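Local coordinates for protein pngf-ii (Elizabethkingia meningoseptica, PDB 4R4X) that removes N-linked glycans from glycoproteins as a peptide:N-glycosidase, probably by hydrolysing the amide bond between the glycan and its asparagine, at residues D395-F400 with F527-G532; I424-G429 with T492-V497; D435-K440 with L483-W488; P439-I444 with A453-R458; T459-Y464 with N487-T492. All coordinates share one frame; numbering follows the deposited sequence.

Interaction 1. Residues D395-F400 with F527-G532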
# COMPACT_ATOMS: atom_id res chain seq x y z
N ASP A 395 -2.60 -27.26 -16.26
CA ASP A 395 -1.24 -27.64 -16.62
C ASP A 395 -0.23 -26.51 -16.43
O ASP A 395 -0.59 -25.34 -16.50
CB ASP A 395 -1.21 -28.13 -18.08
CG ASP A 395 -1.74 -29.53 -18.20
OD1 ASP A 395 -1.14 -30.41 -17.55
OD2 ASP A 395 -2.75 -29.74 -18.89
N TYR A 396 1.01 -26.88 -16.16
CA TYR A 396 2.10 -25.91 -16.09
C TYR A 396 2.35 -25.32 -17.46
O TYR A 396 2.11 -25.98 -18.45
CB TYR A 396 3.38 -26.57 -15.61
CG TYR A 396 3.32 -26.97 -14.18
CD1 TYR A 396 2.84 -28.22 -13.82
CD2 TYR A 396 3.74 -26.10 -13.18
CE1 TYR A 396 2.79 -28.60 -12.50
CE2 TYR A 396 3.70 -26.48 -11.86
CZ TYR A 396 3.22 -27.73 -11.53
OH TYR A 396 3.16 -28.12 -10.23
N PRO A 397 2.88 -24.08 -17.49
CA PRO A 397 3.07 -23.39 -18.76
C PRO A 397 4.34 -23.81 -19.50
O PRO A 397 5.32 -23.07 -19.57
CB PRO A 397 3.08 -21.91 -18.34
CG PRO A 397 3.60 -21.92 -16.95
CD PRO A 397 2.99 -23.15 -16.35
N THR A 398 4.28 -25.00 -20.09
CA THR A 398 5.36 -25.58 -20.86
C THR A 398 5.22 -25.31 -22.37
O THR A 398 5.85 -25.98 -23.19
CB THR A 398 5.38 -27.09 -20.61
OG1 THR A 398 4.08 -27.65 -20.92
CG2 THR A 398 5.69 -27.37 -19.17
N MSE A 399 4.44 -24.30 -22.73
CA MSE A 399 4.10 -24.06 -24.15
C MSE A 399 5.21 -23.44 -24.96
O MSE A 399 5.10 -23.34 -26.17
CB MSE A 399 2.84 -23.20 -24.26
CG MSE A 399 2.97 -21.74 -23.83
SE MSE A 399 2.67 -21.57 -21.89
CE MSE A 399 0.75 -21.98 -21.80
N PHE A 400 6.28 -23.03 -24.31
CA PHE A 400 7.28 -22.21 -24.97
C PHE A 400 8.35 -23.01 -25.70
O PHE A 400 9.24 -22.44 -26.32
CB PHE A 400 7.84 -21.21 -23.97
CG PHE A 400 6.84 -20.18 -23.56
CD1 PHE A 400 6.46 -19.19 -24.46
CD2 PHE A 400 6.27 -20.20 -22.31
CE1 PHE A 400 5.53 -18.25 -24.10
CE2 PHE A 400 5.34 -19.24 -21.94
CZ PHE A 400 4.97 -18.27 -22.84
N PHE A 527 9.40 -24.21 -17.43
CA PHE A 527 8.14 -23.55 -17.74
C PHE A 527 8.17 -22.09 -17.36
O PHE A 527 9.03 -21.66 -16.58
CB PHE A 527 6.95 -24.27 -17.08
CG PHE A 527 7.03 -24.35 -15.57
CD1 PHE A 527 6.44 -23.38 -14.77
CD2 PHE A 527 7.64 -25.43 -14.96
CE1 PHE A 527 6.50 -23.47 -13.38
CE2 PHE A 527 7.70 -25.53 -13.58
CZ PHE A 527 7.13 -24.54 -12.79
N TRP A 528 7.28 -21.31 -17.98
CA TRP A 528 7.32 -19.84 -17.83
C TRP A 528 5.95 -19.30 -17.43
O TRP A 528 4.98 -19.46 -18.18
CB TRP A 528 7.82 -19.19 -19.11
CG TRP A 528 9.28 -19.39 -19.28
CD1 TRP A 528 9.92 -20.52 -19.71
CD2 TRP A 528 10.31 -18.47 -18.91
NE1 TRP A 528 11.28 -20.35 -19.64
CE2 TRP A 528 11.54 -19.09 -19.17
CE3 TRP A 528 10.30 -17.16 -18.42
CZ2 TRP A 528 12.76 -18.44 -18.96
CZ3 TRP A 528 11.51 -16.53 -18.20
CH2 TRP A 528 12.72 -17.16 -18.45
N ASN A 529 5.89 -18.68 -16.25
CA ASN A 529 4.69 -18.00 -15.77
C ASN A 529 4.71 -16.57 -16.28
O ASN A 529 5.50 -15.73 -15.81
CB ASN A 529 4.67 -17.97 -14.24
CG ASN A 529 4.36 -19.31 -13.62
OD1 ASN A 529 3.50 -20.05 -14.06
ND2 ASN A 529 5.03 -19.59 -12.52
N VAL A 530 3.85 -16.28 -17.27
CA VAL A 530 3.82 -14.96 -17.89
C VAL A 530 2.38 -14.43 -17.94
O VAL A 530 1.42 -15.14 -18.29
CB VAL A 530 4.49 -14.95 -19.29
CG1 VAL A 530 5.87 -15.60 -19.24
CG2 VAL A 530 3.66 -15.65 -20.33
N SER A 531 2.23 -13.18 -17.53
CA SER A 531 0.96 -12.48 -17.72
C SER A 531 1.15 -11.15 -18.43
O SER A 531 2.18 -10.47 -18.31
CB SER A 531 0.20 -12.32 -16.40
OG SER A 531 0.75 -11.28 -15.65
N GLY A 532 0.11 -10.79 -19.18
CA GLY A 532 0.10 -9.58 -19.97
C GLY A 532 -1.24 -8.90 -19.91
O GLY A 532 -2.27 -9.52 -20.18
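Pro397, the centre of an inverse gamma turn, presents its carbonyl to strand 527-537 of the nine-stranded antiparallel sheet, on which the loop between strands 378-384 and 406-412 packs here. Trp528 N donates to Pro397 O at 3.1 Å with an N-H...O angle of 165°. The bond closing the turn, Thr398 N to Tyr396 O, is 2.9 Å long. Phe527 can be followed outward: its CB sits 3.2 Å from Pro397 O and also touches Thr398 CG2; CD1 packs on Pro397 CD; CE1 and CZ, at the far end, meet Tyr396 CD2. A chi1 of 59° lays the Phe527 ring along Pro397 and Tyr396. The Tyr396 edge is turned toward the Phe527 face, an edge-to-face pair with centroids 5.0 Å apart and planes at 52°. Tyr396 OH bonds to Glu390. Farther along the strand, Trp528 and Val530 meet Phe400 of the loop: Phe400 CD2 lies 3.7 Å from Trp528 CB, and Phe400 CZ ends 3.9 Å from Val530 CG2.

Interaction 2. Residues I424-G429 with T492-V497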
# COMPACT_ATOMS: atom_id res chain seq x y z
N ILE A 424 4.44 -9.50 -16.67
CA ILE A 424 5.08 -10.18 -15.53
C ILE A 424 5.60 -11.52 -15.99
O ILE A 424 4.83 -12.35 -16.46
CB ILE A 424 4.10 -10.38 -14.36
CG1 ILE A 424 3.48 -9.04 -13.97
CG2 ILE A 424 4.82 -10.98 -13.15
CD1 ILE A 424 2.41 -9.14 -12.90
N THR A 425 6.90 -11.74 -15.86
CA THR A 425 7.49 -12.99 -16.30
C THR A 425 8.44 -13.58 -15.26
O THR A 425 9.27 -12.85 -14.70
CB THR A 425 8.24 -12.85 -17.65
OG1 THR A 425 8.82 -14.12 -17.99
CG2 THR A 425 9.36 -11.76 -17.59
N THR A 426 8.29 -14.89 -15.04
CA THR A 426 9.27 -15.67 -14.28
C THR A 426 9.51 -17.03 -14.92
O THR A 426 8.60 -17.65 -15.47
CB THR A 426 8.87 -15.84 -12.80
OG1 THR A 426 7.62 -16.51 -12.67
CG2 THR A 426 8.81 -14.50 -12.11
N GLY A 427 10.76 -17.46 -14.85
CA GLY A 427 11.22 -18.68 -15.43
C GLY A 427 11.42 -19.71 -14.34
O GLY A 427 11.85 -19.39 -13.22
N HIS A 428 11.07 -20.95 -14.67
CA HIS A 428 11.08 -22.07 -13.71
C HIS A 428 11.65 -23.35 -14.31
O HIS A 428 11.74 -23.49 -15.53
CB HIS A 428 9.66 -22.32 -13.21
CG HIS A 428 9.05 -21.11 -12.59
ND1 HIS A 428 9.22 -20.79 -11.27
CD2 HIS A 428 8.38 -20.07 -13.15
CE1 HIS A 428 8.65 -19.63 -11.02
NE2 HIS A 428 8.14 -19.17 -12.14
N GLY A 429 12.00 -24.29 -13.43
CA GLY A 429 12.79 -25.49 -13.79
C GLY A 429 13.93 -25.54 -12.81
O GLY A 429 14.95 -24.91 -13.03
N THR A 492 10.42 -12.19 -2.19
CA THR A 492 10.21 -10.90 -2.85
C THR A 492 9.15 -10.94 -3.95
O THR A 492 8.80 -12.00 -4.52
CB THR A 492 11.52 -10.28 -3.46
OG1 THR A 492 11.99 -11.07 -4.57
CG2 THR A 492 12.64 -10.14 -2.40
N ILE A 493 8.67 -9.75 -4.29
CA ILE A 493 7.83 -9.52 -5.48
C ILE A 493 8.65 -9.53 -6.77
O ILE A 493 9.77 -9.06 -6.80
CB ILE A 493 7.21 -8.12 -5.41
CG1 ILE A 493 6.20 -8.08 -4.28
CG2 ILE A 493 6.56 -7.69 -6.74
CD1 ILE A 493 5.76 -6.70 -3.90
N THR A 494 8.06 -10.04 -7.85
CA THR A 494 8.61 -9.84 -9.19
C THR A 494 7.90 -8.65 -9.83
O THR A 494 6.69 -8.69 -10.05
CB THR A 494 8.46 -11.12 -10.04
OG1 THR A 494 9.35 -12.12 -9.53
CG2 THR A 494 8.78 -10.84 -11.50
N ASN A 495 8.66 -7.60 -10.10
CA ASN A 495 8.13 -6.37 -10.72
C ASN A 495 7.53 -6.59 -12.10
O ASN A 495 8.15 -7.27 -12.89
CB ASN A 495 9.26 -5.36 -10.90
CG ASN A 495 9.46 -4.48 -9.68
OD1 ASN A 495 10.19 -4.80 -8.75
ND2 ASN A 495 8.81 -3.36 -9.68
N PRO A 496 6.37 -5.99 -12.41
CA PRO A 496 5.99 -5.93 -13.82
C PRO A 496 6.93 -5.04 -14.59
O PRO A 496 7.52 -4.12 -14.00
CB PRO A 496 4.60 -5.27 -13.82
CG PRO A 496 4.11 -5.40 -12.41
CD PRO A 496 5.31 -5.49 -11.52
N VAL A 497 7.10 -5.31 -15.88
CA VAL A 497 7.68 -4.34 -16.76
C VAL A 497 6.55 -3.75 -17.61
O VAL A 497 5.54 -4.42 -17.87
CB VAL A 497 8.81 -4.93 -17.60
CG1 VAL A 497 9.89 -5.54 -16.69
CG2 VAL A 497 8.29 -5.93 -18.60
O HOH W 1 8.21 -9.10 -15.56
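Neighbouring strands 416-428 and 493-504 of the nine-stranded antiparallel sheet meet here, where strand 493-504 is weakly bonded at its start, about residues 493-494. Ile424 and Pro496 lie side by side and point the same way, with Ile424 CG1 3.9 Å from Pro496 CB and Ile424 CD1 near Pro496 CG. Two residues on, the Thr426 methyl crosses the Thr494 side chain at an angle: Thr426 CG2 is 3.6 Å from Thr494 OG1 and 3.7 Å from Thr494 CG2. The methyl of Thr426 faces the other segment while Thr426 OG1, at chi1 60°, turns to His428 NE2 at 2.8 Å. Thr494 OG1 is satisfied by Asn487 O, and Thr494 CG2 also approaches Thr425 O at 3.8 Å. Water 1 supplies the polar link, accepting from Thr425 N at 3.0 Å and donating to Asn495 O at 3.2 Å. Between Thr425 and Asn495 this water takes the place of a direct backbone bond, inserted between neighbouring strands at a weakly paired end of an antiparallel beta sheet.

Interaction 3. Residues D435-K440 with L483-W488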
# COMPACT_ATOMS: atom_id res chain seq x y z
N ASP A 435 15.14 -23.58 -16.37
CA ASP A 435 14.95 -22.16 -16.65
C ASP A 435 14.76 -21.27 -15.38
O ASP A 435 14.74 -20.08 -15.51
CB ASP A 435 13.83 -21.94 -17.65
CG ASP A 435 14.22 -22.35 -19.06
OD1 ASP A 435 15.43 -22.62 -19.32
OD2 ASP A 435 13.31 -22.38 -19.92
N GLU A 436 14.64 -21.86 -14.19
CA GLU A 436 14.74 -21.06 -12.96
C GLU A 436 16.14 -20.41 -12.91
O GLU A 436 16.31 -19.29 -12.45
CB GLU A 436 14.56 -21.92 -11.72
CG GLU A 436 14.75 -21.19 -10.40
CD GLU A 436 14.38 -22.02 -9.18
OE1 GLU A 436 13.83 -23.14 -9.35
OE2 GLU A 436 14.66 -21.58 -8.02
N PHE A 437 17.15 -21.16 -13.36
CA PHE A 437 18.54 -20.80 -13.13
C PHE A 437 19.36 -20.43 -14.36
O PHE A 437 20.55 -20.10 -14.22
CB PHE A 437 19.25 -21.93 -12.37
CG PHE A 437 18.69 -22.16 -10.99
CD1 PHE A 437 18.84 -21.19 -10.00
CD2 PHE A 437 18.01 -23.35 -10.69
CE1 PHE A 437 18.33 -21.40 -8.72
CE2 PHE A 437 17.50 -23.56 -9.42
CZ PHE A 437 17.64 -22.57 -8.44
N VAL A 438 18.74 -20.45 -15.53
CA VAL A 438 19.41 -20.06 -16.77
C VAL A 438 18.66 -18.90 -17.43
O VAL A 438 17.46 -18.98 -17.64
CB VAL A 438 19.41 -21.22 -17.78
CG1 VAL A 438 20.16 -20.85 -19.05
CG2 VAL A 438 19.95 -22.50 -17.15
N PRO A 439 19.37 -17.84 -17.81
CA PRO A 439 18.68 -16.70 -18.40
C PRO A 439 18.13 -17.04 -19.79
O PRO A 439 18.82 -17.72 -20.57
CB PRO A 439 19.77 -15.63 -18.53
CG PRO A 439 20.98 -16.17 -17.87
CD PRO A 439 20.82 -17.65 -17.75
N LYS A 440 16.93 -16.57 -20.10
CA LYS A 440 16.36 -16.78 -21.44
C LYS A 440 15.70 -15.52 -21.92
O LYS A 440 14.87 -14.95 -21.21
CB LYS A 440 15.32 -17.91 -21.43
CG LYS A 440 15.84 -19.29 -21.08
CD LYS A 440 16.87 -19.81 -22.06
CE LYS A 440 17.35 -21.21 -21.66
NZ LYS A 440 16.35 -22.28 -21.89
N LEU A 483 20.87 -17.59 -4.82
CA LEU A 483 21.22 -17.82 -6.20
C LEU A 483 20.44 -16.92 -7.17
O LEU A 483 19.26 -16.63 -6.95
CB LEU A 483 20.99 -19.27 -6.57
CG LEU A 483 21.71 -20.32 -5.72
CD1 LEU A 483 21.21 -21.67 -6.16
CD2 LEU A 483 23.21 -20.21 -5.89
N SER A 484 21.14 -16.46 -8.20
CA SER A 484 20.55 -15.64 -9.25
C SER A 484 19.54 -16.47 -10.07
O SER A 484 19.76 -17.66 -10.32
CB SER A 484 21.67 -15.05 -10.14
OG SER A 484 22.47 -14.12 -9.43
N ARG A 485 18.43 -15.84 -10.45
CA ARG A 485 17.30 -16.55 -11.02
C ARG A 485 16.63 -15.74 -12.12
O ARG A 485 16.85 -14.54 -12.22
CB ARG A 485 16.27 -16.81 -9.94
CG ARG A 485 16.62 -17.94 -8.99
CD ARG A 485 15.61 -17.96 -7.86
NE ARG A 485 15.74 -19.15 -7.04
CZ ARG A 485 16.52 -19.28 -5.96
NH1 ARG A 485 17.31 -18.31 -5.54
NH2 ARG A 485 16.51 -20.43 -5.30
N SER A 486 15.78 -16.42 -12.89
CA SER A 486 15.02 -15.80 -13.98
C SER A 486 13.84 -14.98 -13.46
O SER A 486 12.67 -15.36 -13.59
CB SER A 486 14.54 -16.86 -14.96
OG SER A 486 15.63 -17.40 -15.70
N ASN A 487 14.20 -13.86 -12.86
CA ASN A 487 13.31 -12.75 -12.53
C ASN A 487 12.55 -12.90 -11.23
O ASN A 487 11.54 -12.23 -11.02
CB ASN A 487 12.35 -12.40 -13.67
CG ASN A 487 12.08 -10.91 -13.77
OD1 ASN A 487 12.93 -10.09 -13.43
ND2 ASN A 487 10.89 -10.55 -14.24
N TRP A 488 13.08 -13.73 -10.33
CA TRP A 488 12.53 -13.76 -8.99
C TRP A 488 13.53 -14.13 -7.94
O TRP A 488 14.52 -14.74 -8.25
CB TRP A 488 11.37 -14.72 -8.92
CG TRP A 488 11.61 -16.14 -9.36
CD1 TRP A 488 11.70 -16.61 -10.64
CD2 TRP A 488 11.66 -17.29 -8.50
NE1 TRP A 488 11.83 -17.98 -10.63
CE2 TRP A 488 11.82 -18.42 -9.33
CE3 TRP A 488 11.62 -17.47 -7.12
CZ2 TRP A 488 11.91 -19.70 -8.82
CZ3 TRP A 488 11.71 -18.77 -6.61
CH2 TRP A 488 11.84 -19.86 -7.46
O HOH W 2 14.22 -22.48 -5.63
O HOH W 3 21.51 -19.12 -11.77
O HOH W 4 15.67 -15.51 -17.66
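Ser486 OG, in the loop 483-488, is gripped from two directions: it donates to Asp435 O at 2.8 Å, nearly along the C=O axis, and accepts a bond from water 4. Ser486 is the centre of an inverse gamma turn, closed by Asn487 N to Arg485 O, and its own N donates to Glu436 O at 3.0 Å. Two loops joining the strands of the C-terminal domain are thus tied through backbone and side chain. Beside this bond runs a salt bridge. Glu436, its chain extended, lies alongside Arg485; its OE2 uses the anti lone pair to receive Arg485 NE at 2.8 Å, with an N-H...O angle of 163° and the oxygen close to the guanidinium plane. Water 2 links OE2 to Arg485 NH2, giving OE2 two donors, Arg485 NE and the water. Phe437 sets its CE1 over one guanidinium face, toward the rim, 3.8 Å from Arg485 NE, with the ring and guanidinium planes 52° apart. Trp488, whose NE1 bonds to Gly427 O, carries Arg485 CD over its indole face and crosses Glu436. The Glu436 carboxylate is tilted 32° from the indole plane, and Glu436 OE2 lies 3.4 Å from Trp488 CH2.

Interaction 4. Residues P439-I444 with A453-R458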
# COMPACT_ATOMS: atom_id res chain seq x y z
N PRO A 439 19.37 -17.84 -17.81
CA PRO A 439 18.68 -16.70 -18.40
C PRO A 439 18.13 -17.04 -19.79
O PRO A 439 18.82 -17.72 -20.57
CB PRO A 439 19.77 -15.63 -18.53
CG PRO A 439 20.98 -16.17 -17.87
CD PRO A 439 20.82 -17.65 -17.75
N LYS A 440 16.93 -16.57 -20.10
CA LYS A 440 16.36 -16.78 -21.44
C LYS A 440 15.70 -15.52 -21.92
O LYS A 440 14.87 -14.95 -21.21
CB LYS A 440 15.32 -17.91 -21.43
CG LYS A 440 15.84 -19.29 -21.08
CD LYS A 440 16.87 -19.81 -22.06
CE LYS A 440 17.35 -21.21 -21.66
NZ LYS A 440 16.35 -22.28 -21.89
N GLU A 441 16.04 -15.10 -23.13
CA GLU A 441 15.41 -13.94 -23.72
C GLU A 441 13.91 -14.11 -23.98
O GLU A 441 13.53 -15.06 -24.63
CB GLU A 441 16.13 -13.61 -25.02
CG GLU A 441 15.63 -12.38 -25.74
CD GLU A 441 16.57 -11.99 -26.88
OE1 GLU A 441 16.43 -12.54 -27.99
OE2 GLU A 441 17.45 -11.14 -26.67
N ASN A 442 13.09 -13.20 -23.43
CA ASN A 442 11.65 -13.14 -23.71
C ASN A 442 11.46 -12.14 -24.85
O ASN A 442 11.91 -10.98 -24.75
CB ASN A 442 10.82 -12.61 -22.50
CG ASN A 442 10.70 -13.60 -21.34
OD1 ASN A 442 9.68 -13.62 -20.63
ND2 ASN A 442 11.73 -14.39 -21.10
N SER A 443 10.77 -12.54 -25.91
CA SER A 443 10.50 -11.68 -27.06
C SER A 443 8.99 -11.43 -27.20
O SER A 443 8.20 -12.35 -27.22
CB SER A 443 11.02 -12.34 -28.33
OG SER A 443 12.44 -12.44 -28.30
N ILE A 444 8.61 -10.17 -27.28
CA ILE A 444 7.22 -9.76 -27.39
C ILE A 444 6.99 -9.16 -28.80
O ILE A 444 7.69 -8.24 -29.23
CB ILE A 444 6.85 -8.72 -26.32
CG1 ILE A 444 6.86 -9.34 -24.90
CG2 ILE A 444 5.46 -8.15 -26.56
CD1 ILE A 444 8.23 -9.69 -24.40
N ALA A 453 12.52 -7.17 -26.76
CA ALA A 453 13.19 -8.40 -26.35
C ALA A 453 14.04 -8.07 -25.12
O ALA A 453 14.70 -7.03 -25.07
CB ALA A 453 14.05 -8.92 -27.47
N PHE A 454 13.96 -8.90 -24.10
CA PHE A 454 14.78 -8.69 -22.90
C PHE A 454 14.97 -9.99 -22.16
O PHE A 454 14.16 -10.92 -22.26
CB PHE A 454 14.18 -7.61 -21.99
CG PHE A 454 13.02 -8.09 -21.13
CD1 PHE A 454 11.78 -8.37 -21.70
CD2 PHE A 454 13.16 -8.23 -19.74
CE1 PHE A 454 10.71 -8.79 -20.91
CE2 PHE A 454 12.09 -8.64 -18.94
CZ PHE A 454 10.87 -8.91 -19.52
N THR A 455 16.06 -10.04 -21.41
CA THR A 455 16.38 -11.20 -20.61
C THR A 455 16.08 -10.93 -19.13
O THR A 455 16.79 -10.13 -18.49
CB THR A 455 17.86 -11.55 -20.81
OG1 THR A 455 18.08 -11.81 -22.21
CG2 THR A 455 18.23 -12.78 -20.01
N PRO A 456 15.02 -11.57 -18.59
CA PRO A 456 14.63 -11.29 -17.21
C PRO A 456 15.60 -12.01 -16.26
O PRO A 456 15.83 -13.22 -16.41
CB PRO A 456 13.23 -11.88 -17.12
CG PRO A 456 12.81 -12.30 -18.49
CD PRO A 456 14.08 -12.50 -19.25
N TRP A 457 16.18 -11.27 -15.34
CA TRP A 457 17.28 -11.81 -14.53
C TRP A 457 17.44 -10.99 -13.25
O TRP A 457 17.41 -9.78 -13.32
CB TRP A 457 18.60 -11.79 -15.33
CG TRP A 457 19.66 -12.69 -14.75
CD1 TRP A 457 20.87 -12.31 -14.23
CD2 TRP A 457 19.59 -14.11 -14.60
NE1 TRP A 457 21.58 -13.41 -13.80
CE2 TRP A 457 20.81 -14.53 -14.01
CE3 TRP A 457 18.65 -15.07 -14.95
CZ2 TRP A 457 21.08 -15.87 -13.72
CZ3 TRP A 457 18.92 -16.42 -14.64
CH2 TRP A 457 20.12 -16.79 -14.04
N ARG A 458 17.56 -11.68 -12.11
CA ARG A 458 17.76 -11.03 -10.79
C ARG A 458 19.07 -11.55 -10.19
O ARG A 458 19.26 -12.74 -10.10
CB ARG A 458 16.64 -11.39 -9.82
CG ARG A 458 15.24 -10.86 -10.16
CD ARG A 458 14.91 -9.51 -9.61
NE ARG A 458 14.97 -9.43 -8.14
CZ ARG A 458 13.94 -9.58 -7.31
NH1 ARG A 458 12.73 -9.84 -7.74
NH2 ARG A 458 14.16 -9.48 -6.01
O HOH W 4 15.67 -15.51 -17.66
O HOH W 5 17.33 -10.29 -24.04
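Pro439 rests on Trp457: its CG lies 3.8 Å from the centroid of the six-membered ring and 8° off the normal, a CH-pi contact over the face. The indole is directed there by a chi1 of -163°, which sets Trp457 CG anti to its backbone N. Pro439 CB also touches Thr455 CG2 at 3.6 Å. Next, Lys440 N donates to water 4, which donates in turn to Pro456 O. The amine of Lys440 turns elsewhere, to Asp435. Glu441 extends its chain past Ala453, with CD 4.0 Å from Ala453 CB, and its OE2 accepts from water 5, which lies close to Thr455 OG1. At Asn442 the chains form a hydrogen-bonded antiparallel pair with Phe454: Asn442 N donates to Phe454 O at 2.8 Å, with an N-H...O angle of 157°, and Phe454 N to Asn442 O at 3.0 Å. Asn442 ND2 makes a weak hydrogen bond to Lys440 O and lies 3.5 Å from Pro456 CG; Asn442 OD1 is taken by Tyr423 and Thr425. Ser443 follows as the non-hydrogen-bonded partner of Ala453, and Ile444 CD1 approaches the edge of the Phe454 ring. At this end of the beta hairpin 442-446/449-454, the last paired backbone bonds are those of Asn442 and Phe454; Pro456 has no N-H to offer Lys440 O, which meets Pro456 CD instead, and a water and proline-indole packing carry the contact on.

Interaction 5. Residues T459-Y464 with N487-T492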
# COMPACT_ATOMS: atom_id res chain seq x y z
N THR A 459 19.93 -10.64 -9.77
CA THR A 459 21.24 -10.94 -9.18
C THR A 459 21.39 -10.42 -7.74
O THR A 459 22.51 -10.40 -7.18
CB THR A 459 22.35 -10.33 -10.08
OG1 THR A 459 22.08 -8.94 -10.33
CG2 THR A 459 22.41 -11.05 -11.39
N ASP A 460 20.27 -10.09 -7.10
CA ASP A 460 20.24 -9.49 -5.75
C ASP A 460 19.72 -10.45 -4.67
O ASP A 460 19.43 -10.01 -3.54
CB ASP A 460 19.34 -8.24 -5.73
CG ASP A 460 17.89 -8.52 -6.17
OD1 ASP A 460 17.69 -9.21 -7.17
OD2 ASP A 460 16.95 -8.02 -5.51
N CYS A 461 19.55 -11.73 -5.02
CA CYS A 461 18.80 -12.66 -4.15
C CYS A 461 19.48 -12.87 -2.79
O CYS A 461 18.79 -13.10 -1.80
CB CYS A 461 18.49 -13.98 -4.86
SG CYS A 461 17.54 -13.80 -6.41
N GLY A 462 20.81 -12.74 -2.75
CA GLY A 462 21.60 -12.87 -1.51
C GLY A 462 21.23 -11.84 -0.45
O GLY A 462 21.47 -12.07 0.72
N SER A 463 20.62 -10.72 -0.87
CA SER A 463 20.15 -9.68 0.06
C SER A 463 19.07 -10.12 1.06
O SER A 463 18.93 -9.50 2.09
CB SER A 463 19.62 -8.45 -0.72
OG SER A 463 20.58 -7.97 -1.63
N TYR A 464 18.30 -11.17 0.74
CA TYR A 464 17.08 -11.52 1.46
C TYR A 464 17.29 -12.77 2.32
O TYR A 464 16.33 -13.42 2.76
CB TYR A 464 15.89 -11.67 0.48
CG TYR A 464 15.88 -10.50 -0.49
CD1 TYR A 464 15.57 -9.22 -0.06
CD2 TYR A 464 16.29 -10.67 -1.78
CE1 TYR A 464 15.67 -8.13 -0.93
CE2 TYR A 464 16.39 -9.61 -2.66
CZ TYR A 464 16.08 -8.35 -2.24
OH TYR A 464 16.22 -7.31 -3.17
N ASN A 487 14.20 -13.86 -12.86
CA ASN A 487 13.31 -12.75 -12.53
C ASN A 487 12.55 -12.90 -11.23
O ASN A 487 11.54 -12.23 -11.02
CB ASN A 487 12.35 -12.40 -13.67
CG ASN A 487 12.08 -10.91 -13.77
OD1 ASN A 487 12.93 -10.09 -13.43
ND2 ASN A 487 10.89 -10.55 -14.24
N TRP A 488 13.08 -13.73 -10.33
CA TRP A 488 12.53 -13.76 -8.99
C TRP A 488 13.53 -14.13 -7.94
O TRP A 488 14.52 -14.74 -8.25
CB TRP A 488 11.37 -14.72 -8.92
CG TRP A 488 11.61 -16.14 -9.36
CD1 TRP A 488 11.70 -16.61 -10.64
CD2 TRP A 488 11.66 -17.29 -8.50
NE1 TRP A 488 11.83 -17.98 -10.63
CE2 TRP A 488 11.82 -18.42 -9.33
CE3 TRP A 488 11.62 -17.47 -7.12
CZ2 TRP A 488 11.91 -19.70 -8.82
CZ3 TRP A 488 11.71 -18.77 -6.61
CH2 TRP A 488 11.84 -19.86 -7.46
N CYS A 489 13.26 -13.74 -6.69
CA CYS A 489 14.07 -14.16 -5.54
C CYS A 489 13.11 -14.61 -4.45
O CYS A 489 12.17 -13.88 -4.14
CB CYS A 489 14.90 -13.00 -4.96
SG CYS A 489 16.20 -12.28 -6.00
N PRO A 490 13.39 -15.75 -3.81
CA PRO A 490 12.51 -16.14 -2.69
C PRO A 490 12.40 -15.04 -1.62
O PRO A 490 13.42 -14.57 -1.09
CB PRO A 490 13.19 -17.39 -2.15
CG PRO A 490 13.93 -17.96 -3.31
CD PRO A 490 14.40 -16.78 -4.10
N GLY A 491 11.17 -14.65 -1.29
CA GLY A 491 10.89 -13.64 -0.28
C GLY A 491 10.55 -12.27 -0.87
O GLY A 491 10.41 -11.30 -0.14
N THR A 492 10.42 -12.19 -2.19
CA THR A 492 10.21 -10.90 -2.85
C THR A 492 9.15 -10.94 -3.95
O THR A 492 8.80 -12.00 -4.52
CB THR A 492 11.52 -10.28 -3.46
OG1 THR A 492 11.99 -11.07 -4.57
CG2 THR A 492 12.64 -10.14 -2.40
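Cys461 SG and Cys489 SG are joined in a disulfide, 2.1 Å long with chi3 -76°, which ties the 3-10 segment 461-463 to the loop 487-492. Beside it, Thr492 CG2 stands over the Tyr464 ring, 3.6 Å from the centroid and 4° off the normal, a CH-pi contact at the centre of the face. The opposite face is covered by Ser463 CB, so the ring is sandwiched. Cys489 CB approaches Tyr464 CD2 obliquely at 4.2 Å. In the next shell, Tyr464 OH donates to Asp460 OD2 at 2.6 Å, meeting the anti side of the carboxylate and holding the far end of the ring. Asp460 OD1, which forms a salt bridge with Arg458, lies 3.6 Å from Cys489 SG. Asp460 O receives both Ser463 N and Ser463 OG from the same face of its plane, bracing the start of the 3-10 segment. Thr492 OG1 donates to Cys489 O at 2.8 Å across a type II beta turn and receives Arg458 NH2; its chi1 of 68° sends OG1 back to that carbonyl while CG2 meets the ring. Gly491 and Thr492 both pair with Phe303 in a G1 beta bulge, placing the disulfide loop beside strand 297-303, at the entry to strand 493-504.

Interactions 1 and 2 are buried and both reach the nine-stranded sheet, where strands 527-537 and 416-428 are neighbours; aromatic and proline packing dominates interaction 1, methyl contacts and one water interaction 2. Interactions 3, 4 and 5 are partly buried. Interaction 3 relies on a salt bridge and the bonds of a serine, interaction 4 on hairpin backbone bonds, interaction 5 on a disulfide. Interactions 3 and 4 share Pro439, Lys440 and water 4, whereas interactions 3 and 5 share Asn487 and Trp488. Asn487 O and ND2 reach Thr494 and Thr425, connecting these loops to interaction 2. Trp528 of interaction 1 bonds to Asp435 and packs against Asn442, touching interactions 3 and 4.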